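Local coordinates for protein purine nucleoside phosphorylase YlmD (Geobacillus stearothermophilus, PDB 6T1B) that cleaves adenosine, inosine and S-methyl-5'-thioadenosine with phosphate to the free base and the matching (methylthio)ribose 1-phosphate, and also deaminates adenosine, using zinc, at residues F6-R11 with L28-G33; G23-L28 with L67-E72; N58-L63 with W74-Q79; S91-G96 with A115-A120. One frame throughout, in Å; residues are numbered along the deposited sequence. Where two conformers were deposited one is given.

Contact 1. Residues F6-R11 with L28-G33; sequences FQQEAR and LTTKHG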
loop_
_atom_site.group_PDB
_atom_site.type_symbol
_atom_site.label_atom_id
_atom_site.label_comp_id
_atom_site.label_asym_id
_atom_site.label_seq_id
_atom_site.Cartn_x
_atom_site.Cartn_y
_atom_site.Cartn_z
ATOM N N PHE A 6 7.627 10.161 -3.115
ATOM C CA PHE A 6 7.216 9.442 -4.315
ATOM C C PHE A 6 7.313 10.386 -5.503
ATOM O O PHE A 6 6.591 11.390 -5.576
ATOM C CB PHE A 6 5.808 8.879 -4.157
ATOM C CG PHE A 6 5.769 7.653 -3.318
ATOM C CD1 PHE A 6 5.774 7.742 -1.938
ATOM C CD2 PHE A 6 5.779 6.396 -3.910
ATOM C CE1 PHE A 6 5.789 6.603 -1.159
ATOM C CE2 PHE A 6 5.778 5.261 -3.139
ATOM C CZ PHE A 6 5.773 5.362 -1.767
ATOM N N GLN A 7 8.238 10.083 -6.411
ATOM C CA GLN A 7 8.631 10.989 -7.480
ATOM C C GLN A 7 8.283 10.399 -8.839
ATOM O O GLN A 7 8.478 9.198 -9.080
ATOM C CB GLN A 7 10.132 11.249 -7.432
ATOM C CG GLN A 7 10.642 11.702 -6.086
ATOM C CD GLN A 7 12.156 11.805 -6.046
ATOM O OE1 GLN A 7 12.798 11.309 -5.120
ATOM N NE2 GLN A 7 12.733 12.453 -7.053
ATOM N N GLN A 8 7.757 11.242 -9.718
ATOM C CA GLN A 8 7.251 10.792 -11.004
ATOM C C GLN A 8 8.383 10.253 -11.866
ATOM O O GLN A 8 9.425 10.895 -12.028
ATOM C CB GLN A 8 6.594 11.977 -11.715
ATOM C CG GLN A 8 6.090 11.688 -13.119
ATOM C CD GLN A 8 4.768 10.965 -13.114
ATOM O OE1 GLN A 8 3.782 11.460 -12.565
ATOM N NE2 GLN A 8 4.740 9.781 -13.707
ATOM N N GLU A 9 8.152 9.079 -12.450
ATOM C CA GLU A 9 9.070 8.491 -13.410
ATOM C C GLU A 9 8.639 8.849 -14.832
ATOM O O GLU A 9 7.658 9.568 -15.058
ATOM C CB GLU A 9 9.130 6.981 -13.187
ATOM C CG GLU A 9 9.865 6.604 -11.924
ATOM C CD GLU A 9 11.365 6.705 -12.062
ATOM O OE1 GLU A 9 11.877 6.476 -13.176
ATOM O OE2 GLU A 9 12.035 7.018 -11.053
ATOM N N ALA A 10 9.381 8.333 -15.814
ATOM C CA ALA A 10 9.119 8.704 -17.201
ATOM C C ALA A 10 7.809 8.126 -17.725
ATOM O O ALA A 10 7.292 8.622 -18.733
ATOM C CB ALA A 10 10.294 8.293 -18.098
ATOM N N ARG A 11 7.249 7.105 -17.074
ATOM C CA ARG A 11 5.958 6.559 -17.466
ATOM C C ARG A 11 4.999 6.657 -16.286
ATOM O O ARG A 11 5.222 7.466 -15.370
ATOM C CB ARG A 11 6.126 5.136 -18.000
ATOM C CG ARG A 11 6.855 5.077 -19.376
ATOM C CD ARG A 11 6.077 5.812 -20.463
ATOM N NE ARG A 11 6.727 5.811 -21.783
ATOM C CZ ARG A 11 7.528 6.769 -22.242
ATOM N NH1 ARG A 11 7.824 7.835 -21.501
ATOM N NH2 ARG A 11 8.046 6.659 -23.460
ATOM N N LEU A 28 4.491 3.260 -6.820
ATOM C CA LEU A 28 3.038 3.229 -6.956
ATOM C C LEU A 28 2.718 3.737 -8.360
ATOM O O LEU A 28 3.261 4.760 -8.804
ATOM C CB LEU A 28 2.371 4.152 -5.943
ATOM C CG LEU A 28 0.844 4.217 -5.943
ATOM C CD1 LEU A 28 0.224 2.988 -5.308
ATOM C CD2 LEU A 28 0.335 5.444 -5.216
ATOM N N THR A 29 1.855 3.010 -9.071
ATOM C CA THR A 29 1.503 3.456 -10.422
ATOM C C THR A 29 0.576 4.671 -10.366
ATOM O O THR A 29 -0.065 4.936 -9.350
ATOM C CB THR A 29 0.822 2.330 -11.217
ATOM O OG1 THR A 29 -0.354 1.875 -10.557
ATOM C CG2 THR A 29 1.761 1.164 -11.403
ATOM N N THR A 30 0.513 5.406 -11.488
ATOM C CA THR A 30 -0.503 6.428 -11.702
ATOM C C THR A 30 -1.531 5.862 -12.678
ATOM O O THR A 30 -1.406 4.741 -13.166
ATOM C CB THR A 30 0.073 7.721 -12.275
ATOM O OG1 THR A 30 0.398 7.465 -13.641
ATOM C CG2 THR A 30 1.248 8.192 -11.460
ATOM N N LYS A 31 -2.533 6.657 -13.002
ATOM C CA LYS A 31 -3.657 6.120 -13.751
ATOM C C LYS A 31 -3.408 6.075 -15.241
ATOM O O LYS A 31 -4.279 5.597 -15.981
ATOM C CB LYS A 31 -4.923 6.947 -13.467
ATOM C CG LYS A 31 -4.848 8.320 -13.949
ATOM C CD LYS A 31 -5.770 9.307 -13.217
ATOM C CE LYS A 31 -7.203 8.831 -13.106
ATOM N NZ LYS A 31 -8.120 10.020 -12.857
ATOM N N HIS A 32 -2.287 6.601 -15.735
ATOM C CA HIS A 32 -2.090 6.786 -17.163
ATOM C C HIS A 32 -1.159 5.754 -17.795
ATOM O O HIS A 32 -0.301 5.174 -17.132
ATOM C CB HIS A 32 -1.565 8.183 -17.399
ATOM C CG HIS A 32 -2.526 9.229 -16.950
ATOM N ND1 HIS A 32 -3.755 9.397 -17.548
ATOM C CD2 HIS A 32 -2.470 10.107 -15.921
ATOM C CE1 HIS A 32 -4.405 10.364 -16.920
ATOM N NE2 HIS A 32 -3.639 10.820 -15.943
ATOM N N GLY A 33 -1.354 5.542 -19.090
ATOM C CA GLY A 33 -0.501 4.671 -19.876
ATOM C C GLY A 33 -1.055 3.289 -20.137
ATOM O O GLY A 33 -0.328 2.442 -20.669
#
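Phe6 and Gln8 meet Leu28 and Thr30 across an antiparallel three-stranded meander, strands 6-8, 13-16 and 25-29, at one margin of the mixed six-stranded sheet. The two segments are not direct partners. Strand 13-16 runs between them, taking backbone hydrogen bonds from both sides: Gln7 pairs with Arg15, Leu28 with Leu14, and Thr30 with Gly12 just before that strand. What crosses is therefore light van der Waals contact over the middle strand. The Phe6 ring comes in edge-first, with CE2 4.4 Å from Leu28 N and that nitrogen lying near the ring plane. The Phe6 ring also meets that of Tyr130 with the planes about 45° apart, and it rests on Leu14 and Cys16 of the strand in between.

Further along, Gln8 sends CG anti to its backbone N (chi1 176°) and then bends at the next bond, which brings the amide over Leu14 toward Thr30; OE1 ends 4.3 Å from Thr30 CG2. Leu250 packs against both of these side chains. The amide is steadied from the loop just past its strand, where Gln8 NE2 donates to Glu9 O at 3.2 Å with the acceptor in the amide plane. Beyond the strand, Lys31 CG sits 3.4 Å above the plane of the His32 ring, over its centre, while His32 NE2 is bonded to Ala249 O. At the far end of segment 6-11, Arg11 folds back on the preceding residue: NH1 donates to Ala10 O at 2.9 Å, standing 54° out of the carbonyl plane.

Contact 2. Residues G23-L28 with L67-E72; sequences GAVAGL and LAFPLE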
loop_
_atom_site.group_PDB
_atom_site.type_symbol
_atom_site.label_atom_id
_atom_site.label_comp_id
_atom_site.label_asym_id
_atom_site.label_seq_id
_atom_site.Cartn_x
_atom_site.Cartn_y
_atom_site.Cartn_z
ATOM N N GLY A 23 17.721 0.213 -2.495
ATOM C CA GLY A 23 18.048 -1.138 -2.914
ATOM C C GLY A 23 16.883 -1.970 -3.406
ATOM O O GLY A 23 17.073 -3.153 -3.735
ATOM N N ALA A 24 15.698 -1.383 -3.507
ATOM C CA ALA A 24 14.510 -2.112 -3.905
ATOM C C ALA A 24 13.858 -1.432 -5.092
ATOM O O ALA A 24 14.093 -0.258 -5.376
ATOM C CB ALA A 24 13.492 -2.203 -2.772
ATOM N N VAL A 25 13.039 -2.210 -5.782
ATOM C CA VAL A 25 12.139 -1.711 -6.805
ATOM C C VAL A 25 10.850 -1.414 -6.055
ATOM O O VAL A 25 10.167 -2.338 -5.626
ATOM C CB VAL A 25 11.896 -2.784 -7.869
ATOM C CG1 VAL A 25 10.949 -2.292 -8.933
ATOM C CG2 VAL A 25 13.199 -3.240 -8.489
ATOM N N ALA A 26 10.529 -0.136 -5.860
ATOM C CA ALA A 26 9.413 0.238 -4.998
ATOM C C ALA A 26 8.711 1.458 -5.575
ATOM O O ALA A 26 9.367 2.442 -5.925
ATOM C CB ALA A 26 9.903 0.505 -3.570
ATOM N N GLY A 27 7.388 1.415 -5.653
ATOM C CA GLY A 27 6.674 2.538 -6.210
ATOM C C GLY A 27 5.180 2.320 -6.175
ATOM O O GLY A 27 4.670 1.359 -5.588
ATOM N N LEU A 28 4.491 3.260 -6.820
ATOM C CA LEU A 28 3.038 3.229 -6.956
ATOM C C LEU A 28 2.718 3.737 -8.360
ATOM O O LEU A 28 3.261 4.760 -8.804
ATOM C CB LEU A 28 2.371 4.152 -5.943
ATOM C CG LEU A 28 0.844 4.217 -5.943
ATOM C CD1 LEU A 28 0.224 2.988 -5.308
ATOM C CD2 LEU A 28 0.335 5.444 -5.216
ATOM N N LEU A 67 9.232 -1.856 -15.358
ATOM C CA LEU A 67 10.070 -2.210 -14.223
ATOM C C LEU A 67 11.113 -3.269 -14.564
ATOM O O LEU A 67 11.968 -3.560 -13.722
ATOM C CB LEU A 67 9.211 -2.756 -13.096
ATOM C CG LEU A 67 8.132 -1.850 -12.499
ATOM C CD1 LEU A 67 7.421 -2.561 -11.373
ATOM C CD2 LEU A 67 8.748 -0.537 -12.013
ATOM N N ALA A 68 11.042 -3.878 -15.738
ATOM C CA ALA A 68 11.846 -5.049 -16.044
ATOM C C ALA A 68 11.726 -6.085 -14.930
ATOM O O ALA A 68 12.715 -6.608 -14.426
ATOM C CB ALA A 68 13.307 -4.654 -16.281
ATOM N N PHE A 69 10.482 -6.380 -14.555
ATOM C CA PHE A 69 10.171 -7.270 -13.433
ATOM C C PHE A 69 8.956 -8.079 -13.878
ATOM O O PHE A 69 7.810 -7.648 -13.712
ATOM C CB PHE A 69 9.912 -6.483 -12.150
ATOM C CG PHE A 69 10.373 -7.181 -10.903
ATOM C CD1 PHE A 69 11.276 -6.570 -10.037
ATOM C CD2 PHE A 69 9.926 -8.454 -10.602
ATOM C CE1 PHE A 69 11.707 -7.223 -8.886
ATOM C CE2 PHE A 69 10.353 -9.107 -9.454
ATOM C CZ PHE A 69 11.222 -8.486 -8.592
ATOM N N PRO A 70 9.186 -9.244 -14.500
ATOM C CA PRO A 70 8.095 -9.970 -15.157
ATOM C C PRO A 70 6.898 -10.262 -14.269
ATOM O O PRO A 70 7.027 -10.537 -13.075
ATOM C CB PRO A 70 8.768 -11.271 -15.610
ATOM C CG PRO A 70 10.195 -10.843 -15.883
ATOM C CD PRO A 70 10.504 -9.843 -14.800
ATOM N N LEU A 71 5.723 -10.221 -14.896
ATOM C CA LEU A 71 4.461 -10.462 -14.208
ATOM C C LEU A 71 4.441 -11.829 -13.546
ATOM O O LEU A 71 3.822 -11.982 -12.484
ATOM C CB LEU A 71 3.324 -10.329 -15.234
ATOM C CG LEU A 71 1.906 -10.470 -14.690
ATOM C CD1 LEU A 71 1.583 -9.575 -13.525
ATOM C CD2 LEU A 71 0.914 -10.191 -15.829
ATOM N N GLU A 72 5.122 -12.817 -14.134
ATOM C CA GLU A 72 5.207 -14.154 -13.552
ATOM C C GLU A 72 5.882 -14.168 -12.181
ATOM O O GLU A 72 5.825 -15.186 -11.475
ATOM C CB GLU A 72 5.997 -15.065 -14.495
ATOM C CG GLU A 72 5.296 -15.384 -15.811
ATOM C CD GLU A 72 5.228 -14.203 -16.772
ATOM O OE1 GLU A 72 6.105 -13.317 -16.708
ATOM O OE2 GLU A 72 4.287 -14.152 -17.594
#
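Val25, on strand 25-29, packs on Leu67 and Phe69, which flank Ala68, the positive-phi residue of the Schellman motif closing helix 53-67. The contact is thus a sheet-to-helix-end packing, entirely apolar, and the branching of one valine serves both partners. With CG1 anti to the backbone N (chi1 179°), Val25 sends one methyl to each partner: CG1 lies 4.2 Å from Leu67 CD2, and CG2, the branch beside the backbone N, turns to Phe69. Leu67 has CG beside its own nitrogen and CD1 stretched away from CA, which leaves CD2 as the side branch that meets the valine. The leucine also touches Trp13 and Phe267, strand residues on the same side of the sheet, whereas Ala26 points to the other side, onto Cys16 and Ile268.

Between the two apolar residues the chain makes its exit from the helix at Ala68, where phi is positive (50°), and this reversal lets Leu67 and Phe69 both face the strand. Leu67 O, at the helix end, is bonded to Arg271 NH2, and the side chain of Val25 touches that same arginine. Phe69 adopts a chi1 of -146°, well off a staggered position, and the ring that results meets the valine with its rim rather than a face: Val25 CG2 lies near the ring plane, 4.1 Å from Phe69 CD1.

Contact 3. Residues N58-L63 with W74-Q79; sequences NNRRRL and WVCCEQ. With NOS (inosine), chain B.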
loop_
_atom_site.group_PDB
_atom_site.type_symbol
_atom_site.label_atom_id
_atom_site.label_comp_id
_atom_site.label_asym_id
_atom_site.label_seq_id
_atom_site.Cartn_x
_atom_site.Cartn_y
_atom_site.Cartn_z
ATOM N N ASN A 58 -3.089 -6.718 -19.480
ATOM C CA ASN A 58 -2.164 -5.971 -20.336
ATOM C C ASN A 58 -1.576 -4.767 -19.597
ATOM O O ASN A 58 -0.394 -4.435 -19.788
ATOM C CB ASN A 58 -2.845 -5.560 -21.640
ATOM C CG ASN A 58 -2.930 -6.709 -22.611
ATOM O OD1 ASN A 58 -2.088 -7.611 -22.595
ATOM N ND2 ASN A 58 -3.931 -6.676 -23.487
ATOM N N ASN A 59 -2.366 -4.119 -18.741
ATOM C CA ASN A 59 -1.855 -3.034 -17.907
ATOM C C ASN A 59 -0.763 -3.540 -16.976
ATOM O O ASN A 59 0.288 -2.897 -16.819
ATOM C CB ASN A 59 -2.977 -2.402 -17.080
ATOM C CG ASN A 59 -4.005 -1.718 -17.945
ATOM O OD1 ASN A 59 -3.702 -1.289 -19.058
ATOM N ND2 ASN A 59 -5.217 -1.574 -17.424
ATOM N N ARG A 60 -0.981 -4.712 -16.373
ATOM C CA ARG A 60 0.033 -5.284 -15.498
ATOM C C ARG A 60 1.273 -5.662 -16.295
ATOM O O ARG A 60 2.399 -5.432 -15.836
ATOM C CB ARG A 60 -0.549 -6.490 -14.769
ATOM C CG ARG A 60 -1.637 -6.117 -13.770
ATOM C CD ARG A 60 -2.098 -7.342 -13.000
ATOM N NE ARG A 60 -2.933 -6.935 -11.889
ATOM C CZ ARG A 60 -3.082 -7.617 -10.761
ATOM N NH1 ARG A 60 -3.841 -7.116 -9.789
ATOM N NH2 ARG A 60 -2.493 -8.804 -10.606
ATOM N N ARG A 61 1.106 -6.242 -17.492
ATOM C CA ARG A 61 2.255 -6.536 -18.343
ATOM C C ARG A 61 3.013 -5.264 -18.702
ATOM O O ARG A 61 4.245 -5.286 -18.825
ATOM C CB ARG A 61 1.809 -7.267 -19.614
ATOM C CG ARG A 61 1.308 -8.683 -19.328
ATOM C CD ARG A 61 1.258 -9.555 -20.546
ATOM N NE ARG A 61 1.094 -10.960 -20.178
ATOM C CZ ARG A 61 2.022 -11.715 -19.589
ATOM N NH1 ARG A 61 1.757 -12.982 -19.308
ATOM N NH2 ARG A 61 3.206 -11.212 -19.266
ATOM N N ARG A 62 2.304 -4.151 -18.866
ATOM C CA ARG A 62 2.961 -2.891 -19.202
ATOM C C ARG A 62 3.854 -2.424 -18.053
ATOM O O ARG A 62 5.022 -2.088 -18.264
ATOM C CB ARG A 62 1.910 -1.845 -19.553
ATOM C CG ARG A 62 2.475 -0.509 -19.993
ATOM C CD ARG A 62 3.060 -0.608 -21.368
ATOM N NE ARG A 62 2.011 -0.659 -22.373
ATOM C CZ ARG A 62 2.187 -1.100 -23.612
ATOM N NH1 ARG A 62 1.168 -1.085 -24.453
ATOM N NH2 ARG A 62 3.371 -1.573 -24.001
ATOM N N LEU A 63 3.340 -2.454 -16.826
ATOM C CA LEU A 63 4.177 -2.126 -15.665
ATOM C C LEU A 63 5.372 -3.076 -15.578
ATOM O O LEU A 63 6.503 -2.650 -15.315
ATOM C CB LEU A 63 3.375 -2.180 -14.367
ATOM C CG LEU A 63 4.221 -1.942 -13.105
ATOM C CD1 LEU A 63 4.862 -0.547 -13.132
ATOM C CD2 LEU A 63 3.414 -2.151 -11.834
ATOM N N TRP A 74 5.322 -11.748 -9.749
ATOM C CA TRP A 74 4.589 -10.952 -8.784
ATOM C C TRP A 74 3.815 -11.868 -7.840
ATOM O O TRP A 74 3.436 -12.986 -8.219
ATOM C CB TRP A 74 3.578 -10.031 -9.459
ATOM C CG TRP A 74 4.101 -9.053 -10.446
ATOM C CD1 TRP A 74 5.345 -8.967 -11.000
ATOM C CD2 TRP A 74 3.327 -7.996 -11.000
ATOM N NE1 TRP A 74 5.388 -7.898 -11.888
ATOM C CE2 TRP A 74 4.151 -7.301 -11.903
ATOM C CE3 TRP A 74 2.013 -7.560 -10.814
ATOM C CZ2 TRP A 74 3.683 -6.199 -12.622
ATOM C CZ3 TRP A 74 1.556 -6.489 -11.556
ATOM C CH2 TRP A 74 2.391 -5.820 -12.427
ATOM N N VAL A 75 3.518 -11.363 -6.633
ATOM C CA VAL A 75 2.633 -12.039 -5.687
ATOM C C VAL A 75 1.607 -11.030 -5.203
ATOM O O VAL A 75 1.976 -9.948 -4.744
ATOM C CB VAL A 75 3.393 -12.608 -4.484
ATOM C CG1 VAL A 75 2.425 -13.352 -3.581
ATOM C CG2 VAL A 75 4.519 -13.522 -4.918
ATOM N N CYS A 76 0.329 -11.390 -5.315
ATOM C CA CYS A 76 -0.797 -10.565 -4.930
ATOM C C CYS A 76 -1.588 -11.280 -3.839
ATOM O O CYS A 76 -1.485 -12.507 -3.658
ATOM C CB CYS A 76 -1.704 -10.328 -6.144
ATOM S SG CYS A 76 -0.887 -9.429 -7.499
ATOM N N CYS A 77 -2.427 -10.511 -3.158
ATOM C CA CYS A 77 -3.296 -11.053 -2.121
ATOM C C CYS A 77 -4.720 -10.546 -2.276
ATOM O O CYS A 77 -5.003 -9.618 -3.031
ATOM C CB CYS A 77 -2.748 -10.759 -0.724
ATOM S SG CYS A 77 -2.580 -9.028 -0.278
ATOM N N GLU A 78 -5.628 -11.216 -1.573
ATOM C CA GLU A 78 -7.049 -10.976 -1.763
ATOM C C GLU A 78 -7.458 -9.587 -1.317
ATOM O O GLU A 78 -8.390 -9.011 -1.888
ATOM C CB GLU A 78 -7.855 -12.003 -0.987
ATOM C CG GLU A 78 -9.320 -11.939 -1.251
ATOM C CD GLU A 78 -10.105 -13.012 -0.492
ATOM O OE1 GLU A 78 -11.366 -13.043 -0.685
ATOM O OE2 GLU A 78 -9.529 -13.828 0.260
ATOM N N GLN A 79 -6.826 -9.048 -0.275
ATOM C CA GLN A 79 -7.129 -7.715 0.265
ATOM C C GLN A 79 -8.571 -7.615 0.760
ATOM O O GLN A 79 -9.419 -6.936 0.180
ATOM C CB GLN A 79 -6.771 -6.611 -0.731
ATOM C CG GLN A 79 -5.291 -6.580 -1.058
ATOM C CD GLN A 79 -4.870 -5.468 -2.003
ATOM O OE1 GLN A 79 -4.214 -5.711 -3.007
ATOM N NE2 GLN A 79 -5.197 -4.235 -1.644
HETATM N N9 NOS B . -9.768 -4.916 -5.554
HETATM C C4 NOS B . -8.621 -5.619 -5.541
HETATM N N3 NOS B . -7.711 -6.066 -4.460
HETATM C C2 NOS B . -6.561 -6.860 -4.790
HETATM N N1 NOS B . -6.270 -7.227 -6.147
HETATM C C6 NOS B . -7.103 -6.827 -7.217
HETATM O O6 NOS B . -6.798 -7.156 -8.331
HETATM C C5 NOS B . -8.330 -5.976 -6.835
HETATM N N7 NOS B . -9.241 -5.450 -7.593
HETATM C C8 NOS B . -10.131 -4.811 -6.837
HETATM C "C5'" NOS B . -8.001 -2.637 -2.364
HETATM O "O5'" NOS B . -7.795 -1.250 -2.106
HETATM C "C4'" NOS B . -9.451 -2.924 -2.659
HETATM O "O4'" NOS B . -9.588 -3.159 -4.078
HETATM C "C1'" NOS B . -10.313 -4.350 -4.307
HETATM C "C2'" NOS B . -10.171 -5.194 -3.044
HETATM O "O2'" NOS B . -11.304 -6.035 -2.878
HETATM C "C3'" NOS B . -10.054 -4.135 -1.946
HETATM O "O3'" NOS B . -11.366 -3.793 -1.469
#
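Arg60 leaves helix 53-67 with CG beside its backbone N (chi1 -68°) and runs extended from CG to NE, laying its aliphatic part against the indole that Trp74 swings toward the helix (chi1 -59°). Arg60 CB is 3.8 Å from Trp74 CZ3, and the guanidinium and indole planes stand 37° apart. The far corner of the indole, CH2, comes 3.4 Å from the backbone Arg60 O and 3.9 Å from Leu63 CD2, while NE1 is bonded away to Phe69 O. At the arginine's end NH2 lies 3.6 Å from Cys76 SG and is bonded to the carbonyls of Gly96 and Ala97; NH1 is bonded to Met45 O.

Held in this way, the guanidinium ends beside the purine of the bound inosine, O6 approaching it obliquely, with Arg60 NH1 3.3 Å from O6. Gln79 serves the base from another side: OE1 sits 3.2 Å from C2 and accepts from Cys122 N, and NE2 is 3.3 Å from the ribose carbon C5'. Shortening Gln79 to an alanine removes the amide, and Cys122 N would probably lose this acceptor while a gap opened beside C2 and C5'. Leu47 N, Arg263 NE and Cys122 O also bond the nucleoside. Fixed by backbone carbonyls and the indole, the guanidinium places a positive group by O6, which probably favours a purine carrying an oxygen there.

Contact 4. Residues S91-G96 with A115-A120; sequences SDRGNG and AGVLLA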
loop_
_atom_site.group_PDB
_atom_site.type_symbol
_atom_site.label_atom_id
_atom_site.label_comp_id
_atom_site.label_asym_id
_atom_site.label_seq_id
_atom_site.Cartn_x
_atom_site.Cartn_y
_atom_site.Cartn_z
ATOM N N SER A 91 8.078 -19.644 -4.244
ATOM C CA SER A 91 7.066 -20.656 -4.532
ATOM C C SER A 91 5.679 -20.050 -4.700
ATOM O O SER A 91 4.777 -20.738 -5.194
ATOM C CB SER A 91 7.041 -21.735 -3.449
ATOM O OG SER A 91 6.568 -21.239 -2.212
ATOM N N ASP A 92 5.500 -18.793 -4.324
ATOM C CA ASP A 92 4.225 -18.110 -4.437
ATOM C C ASP A 92 4.144 -17.226 -5.670
ATOM O O ASP A 92 3.092 -16.620 -5.906
ATOM C CB ASP A 92 3.952 -17.287 -3.171
ATOM C CG ASP A 92 3.972 -18.143 -1.923
ATOM O OD1 ASP A 92 4.834 -17.918 -1.051
ATOM O OD2 ASP A 92 3.162 -19.089 -1.843
ATOM N N ARG A 93 5.205 -17.176 -6.477
ATOM C CA ARG A 93 5.195 -16.287 -7.628
ATOM C C ARG A 93 4.052 -16.646 -8.556
ATOM O O ARG A 93 3.775 -17.832 -8.809
ATOM C CB ARG A 93 6.484 -16.395 -8.421
ATOM C CG ARG A 93 7.704 -15.823 -7.734
ATOM C CD ARG A 93 8.914 -16.516 -8.323
ATOM N NE ARG A 93 10.007 -15.606 -8.580
ATOM C CZ ARG A 93 11.118 -15.960 -9.205
ATOM N NH1 ARG A 93 12.071 -15.063 -9.399
ATOM N NH2 ARG A 93 11.260 -17.214 -9.637
ATOM N N GLY A 94 3.412 -15.607 -9.083
ATOM C CA GLY A 94 2.264 -15.761 -9.943
ATOM C C GLY A 94 0.929 -15.769 -9.245
ATOM O O GLY A 94 -0.101 -15.596 -9.918
ATOM N N ASN A 95 0.884 -15.932 -7.923
ATOM C CA ASN A 95 -0.393 -16.018 -7.225
ATOM C C ASN A 95 -1.117 -14.679 -7.332
ATOM O O ASN A 95 -0.617 -13.653 -6.863
ATOM C CB ASN A 95 -0.182 -16.369 -5.757
ATOM C CG ASN A 95 0.225 -17.805 -5.556
ATOM O OD1 ASN A 95 0.335 -18.583 -6.499
ATOM N ND2 ASN A 95 0.451 -18.164 -4.292
ATOM N N GLY A 96 -2.267 -14.690 -7.978
ATOM C CA GLY A 96 -3.046 -13.494 -8.169
ATOM C C GLY A 96 -2.517 -12.548 -9.219
ATOM O O GLY A 96 -3.046 -11.436 -9.353
ATOM N N ALA A 115 14.886 -12.282 -3.004
ATOM C CA ALA A 115 14.878 -11.470 -4.211
ATOM C C ALA A 115 14.073 -12.159 -5.313
ATOM O O ALA A 115 13.784 -13.359 -5.258
ATOM C CB ALA A 115 16.298 -11.199 -4.698
ATOM N N GLY A 116 13.725 -11.387 -6.338
ATOM C CA GLY A 116 12.999 -11.961 -7.458
ATOM C C GLY A 116 11.514 -12.124 -7.241
ATOM O O GLY A 116 10.853 -12.809 -8.025
ATOM N N VAL A 117 10.948 -11.470 -6.235
ATOM C CA VAL A 117 9.549 -11.609 -5.854
ATOM C C VAL A 117 8.992 -10.199 -5.706
ATOM O O VAL A 117 9.417 -9.456 -4.815
ATOM C CB VAL A 117 9.415 -12.380 -4.525
ATOM C CG1 VAL A 117 7.977 -12.439 -4.087
ATOM C CG2 VAL A 117 10.009 -13.759 -4.678
ATOM N N LEU A 118 8.044 -9.821 -6.553
ATOM C CA LEU A 118 7.460 -8.488 -6.501
ATOM C C LEU A 118 6.145 -8.548 -5.750
ATOM O O LEU A 118 5.161 -9.082 -6.256
ATOM C CB LEU A 118 7.264 -7.903 -7.902
ATOM C CG LEU A 118 6.974 -6.399 -7.884
ATOM C CD1 LEU A 118 8.214 -5.578 -7.564
ATOM C CD2 LEU A 118 6.323 -5.928 -9.184
ATOM N N LEU A 119 6.099 -7.981 -4.544
ATOM C CA LEU A 119 4.850 -7.877 -3.812
ATOM C C LEU A 119 4.025 -6.799 -4.491
ATOM O O LEU A 119 4.546 -5.712 -4.785
ATOM C CB LEU A 119 5.120 -7.489 -2.360
ATOM C CG LEU A 119 6.156 -8.391 -1.664
ATOM C CD1 LEU A 119 6.337 -7.892 -0.236
ATOM C CD2 LEU A 119 5.801 -9.826 -1.689
ATOM N N ALA A 120 2.740 -7.054 -4.705
ATOM C CA ALA A 120 1.928 -6.178 -5.537
ATOM C C ALA A 120 0.521 -6.114 -4.956
ATOM O O ALA A 120 -0.204 -7.118 -4.962
ATOM C CB ALA A 120 1.929 -6.705 -6.973
#
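Arg93 grips the carbonyl of Gly116 side-on, NE and NH1 both donating to the one oxygen. Arg93 NE lies 3.0 Å from Gly116 O and NH1 2.9 Å, with N-H...O angles of 147° and 148°. The oxygen sits in the guanidinium plane, at its edge, yet both nitrogens come from the same face of the carbonyl: NE from above its plane, NH1 less tilted. A bend at chi3 (138°) in the arginine chain brings this edge round, and Val117 CG2 packs 4.3 Å from NE. Gly116 has no side chain to obstruct NH1, and its positive phi suits glycine. Were Arg93 a leucine, Gly116 O would be likely to lose both donors, and the turn its direct grip on 115-120.

One shell out, Arg93 NH1 has a long, weak ion pair with Glu272 OE1, and the arginine side chain lies against Arg73. Gly116 is itself paired through its backbone with Arg270. The base of the arginine is set by its turn: Asn95 N donates to Asp92 O at 3.1 Å, and Asp92 OD1 is bonded to Thr89 N. Gly94 and Asn95 then pair with Trp74 and Cys76, while Leu118 pairs with Val75, so strand 74-75 runs between the segments. The 92-95 reversal is a type II beta turn with Gly94 at its third position, the classic place for glycine, here lying along the margin of the six-stranded sheet.

Contacts 1 and 2 share Leu28 on strand 25-29, and Phe6 CE2 touches Gly27 CA at 4.2 Å. From there helix 53-67 joins the two to contact 3: Thr29 CG2 of contact 1 lies 3.7 Å from Leu63 CD2, and Glu72 of contact 2 makes a salt bridge to Arg61. Contacts 3 and 4, with centres about 9 Å apart, meet through neighbouring strands 74-75 and 118-123, and Phe69 of contact 2 packs on Leu118 of contact 4. Contact 3 alone lines the inosine pocket; the Arg60 side chain is about 13 Å from a bound zinc ion. In contact 1, the Leu28 side chain is about 10 Å from the inosine, while contacts 2 and 4 lie away from the annotated sites.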